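Local coordinates for sperm-specific class P protein 34 (Caenorhabditis elegans, PDB 1M1S) that is of unknown function but belongs to the major sperm protein family and is probably a sperm protein of the nematode, at residues Ser45-Asn48 and Glu49-Arg52. Sequence-based numbering, arbitrary orientation.
Sequences SSNN and EHYR
Asn-47 meets Glu-49, His-50 and Tyr-51 across a tight turn, with its amide against the first two and its backbone O and CB against Tyr-51. CG of Asn-47 is trans to the backbone N (chi1 -173°) and beside the carbonyl carbon. This carries the amide over the following residues of the turn. Asn-47 OD1 lies 3.3 Å from Glu-49 CB. The Glu-49 chain runs on extended, and its carboxylate plane stands 80° from the amide plane. Asn-47 ND2 is placed at the edge of the His-50 ring, near its plane, but too close to CD2 for this approach to be relied on. The amide itself is modelled nearly perpendicular to the ring (86°). ND2 also makes a weak hydrogen bond to Asp-80.

The backbone O of Asn-47 takes two weak hydrogen bonds. Glu-49 N gives one, 2.9 Å from Asn-47 O, and closes an inverse gamma turn centred on Asn-48. Tyr-51 N gives the other, 3.4 Å from the same O. This oxygen also lies in the plane of the Tyr-51 ring, at its edge, and is 3.4 Å from Tyr-51 CB. Tyr-51 CD1 lies 4.0 Å from Asn-47 CB. With an alanine in place of Asn-47, Asp-80 would probably lose this weak bond and Glu-49 CB the oxygen packed beside it.

Beyond the turn, the buried Tyr-51 ring meets Tyr-20 and packs on Ile-70 and Leu-113. The arrangement is a compact connection between antiparallel strands 38-45 and 51-60, with an inverse gamma turn at its centre, in the immunoglobulin-like beta sandwich of the MSP domain.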
ATOM      1  N   SER A  45       5.544   0.750   6.248  1.00 35.00           N
ATOM      2  CA  SER A  45       5.963   2.121   6.083  1.00 35.00           C
ATOM      3  C   SER A  45       7.319   2.356   6.709  1.00 35.00           C
ATOM      4  O   SER A  45       7.557   1.931   7.830  1.00 35.00           O
ATOM      5  CB  SER A  45       4.911   3.012   6.735  1.00 35.00           C
ATOM      6  OG  SER A  45       5.193   4.385   6.564  1.00 35.00           O
ATOM      7  N   SER A  46       8.174   3.094   6.009  1.00 35.00           N
ATOM      8  CA  SER A  46       9.528   3.399   6.467  1.00 35.00           C
ATOM      9  C   SER A  46       9.538   4.530   7.469  1.00 35.00           C
ATOM     10  O   SER A  46      10.284   4.520   8.441  1.00 35.00           O
ATOM     11  CB  SER A  46      10.400   3.816   5.284  1.00 35.00           C
ATOM     12  OG  SER A  46      10.106   5.146   4.911  1.00 35.00           O
ATOM     13  N   ASN A  47       8.667   5.495   7.243  1.00 35.00           N
ATOM     14  CA  ASN A  47       8.627   6.642   8.112  1.00 35.00           C
ATOM     15  C   ASN A  47       7.267   6.921   8.695  1.00 35.00           C
ATOM     16  O   ASN A  47       6.490   7.728   8.173  1.00 35.00           O
ATOM     17  CB  ASN A  47       9.132   7.861   7.361  1.00 35.00           C
ATOM     18  CG  ASN A  47       9.273   9.075   8.241  1.00 35.00           C
ATOM     19  OD1 ASN A  47       9.013   9.045   9.443  1.00 35.00           O
ATOM     20  ND2 ASN A  47       9.636  10.169   7.634  1.00 35.00           N
ATOM     21  N   ASN A  48       6.996   6.272   9.809  1.00 35.00           N
ATOM     22  CA  ASN A  48       5.748   6.468  10.489  1.00 35.00           C
ATOM     23  C   ASN A  48       5.814   7.708  11.374  1.00 35.00           C
ATOM     24  O   ASN A  48       5.416   7.674  12.529  1.00 35.00           O
ATOM     25  CB  ASN A  48       5.470   5.225  11.293  1.00 35.00           C
ATOM     26  CG  ASN A  48       4.389   4.431  10.701  1.00 35.00           C
ATOM     27  OD1 ASN A  48       3.270   4.910  10.570  1.00 35.00           O
ATOM     28  ND2 ASN A  48       4.692   3.219  10.310  1.00 35.00           N
ATOM     29  N   GLU A  49       6.279   8.818  10.803  1.00 35.00           N
ATOM     30  CA  GLU A  49       6.443  10.052  11.558  1.00 35.00           C
ATOM     31  C   GLU A  49       6.335  11.346  10.754  1.00 35.00           C
ATOM     32  O   GLU A  49       6.350  12.426  11.337  1.00 35.00           O
ATOM     33  CB  GLU A  49       7.770  10.002  12.306  1.00 35.00           C
ATOM     34  CG  GLU A  49       8.116  11.210  13.158  1.00 35.00           C
ATOM     35  CD  GLU A  49       9.616  11.384  13.240  1.00 35.00           C
ATOM     36  OE1 GLU A  49      10.319  10.352  13.145  1.00 35.00           O
ATOM     37  OE2 GLU A  49      10.101  12.530  13.356  1.00 35.00           O
ATOM     38  N   HIS A  50       6.329  11.245   9.428  1.00 35.00           N
ATOM     39  CA  HIS A  50       6.150  12.407   8.549  1.00 35.00           C
ATOM     40  C   HIS A  50       5.064  11.919   7.605  1.00 35.00           C
ATOM     41  O   HIS A  50       4.425  12.690   6.906  1.00 35.00           O
ATOM     42  CB  HIS A  50       7.389  12.743   7.724  1.00 35.00           C
ATOM     43  CG  HIS A  50       8.613  13.054   8.531  1.00 35.00           C
ATOM     44  ND1 HIS A  50       8.665  14.114   9.433  1.00 35.00           N
ATOM     45  CD2 HIS A  50       9.794  12.439   8.602  1.00 35.00           C
ATOM     46  CE1 HIS A  50       9.840  14.090  10.030  1.00 35.00           C
ATOM     47  NE2 HIS A  50      10.555  13.094   9.551  1.00 35.00           N
ATOM     48  N   TYR A  51       4.870  10.607   7.593  1.00 35.00           N
ATOM     49  CA  TYR A  51       3.864   9.983   6.757  1.00 35.00           C
ATOM     50  C   TYR A  51       2.814   9.240   7.573  1.00 35.00           C
ATOM     51  O   TYR A  51       3.117   8.646   8.606  1.00 35.00           O
ATOM     52  CB  TYR A  51       4.545   9.035   5.776  1.00 35.00           C
ATOM     53  CG  TYR A  51       5.357   9.774   4.747  1.00 35.00           C
ATOM     54  CD1 TYR A  51       6.751   9.836   4.820  1.00 35.00           C
ATOM     55  CD2 TYR A  51       4.726  10.432   3.694  1.00 35.00           C
ATOM     56  CE1 TYR A  51       7.490  10.546   3.864  1.00 35.00           C
ATOM     57  CE2 TYR A  51       5.456  11.136   2.748  1.00 35.00           C
ATOM     58  CZ  TYR A  51       6.830  11.189   2.833  1.00 35.00           C
ATOM     59  OH  TYR A  51       7.516  11.912   1.896  1.00 35.00           O
ATOM     60  N   ARG A  52       1.572   9.331   7.117  1.00 35.00           N
ATOM     61  CA  ARG A  52       0.433   8.679   7.735  1.00 35.00           C
ATOM     62  C   ARG A  52      -0.323   8.016   6.600  1.00 35.00           C
ATOM     63  O   ARG A  52      -1.077   8.663   5.868  1.00 35.00           O
ATOM     64  CB  ARG A  52      -0.434   9.713   8.431  1.00 35.00           C
ATOM     65  CG  ARG A  52      -1.855   9.266   8.755  1.00 35.00           C
ATOM     66  CD  ARG A  52      -2.626  10.439   9.377  1.00 35.00           C
ATOM     67  NE  ARG A  52      -4.017  10.581   8.927  1.00 35.00           N
ATOM     68  CZ  ARG A  52      -4.641  11.753   8.783  1.00 35.00           C
ATOM     69  NH1 ARG A  52      -4.004  12.887   9.052  1.00 35.00           N
ATOM     70  NH2 ARG A  52      -5.904  11.792   8.376  1.00 35.00           N
TER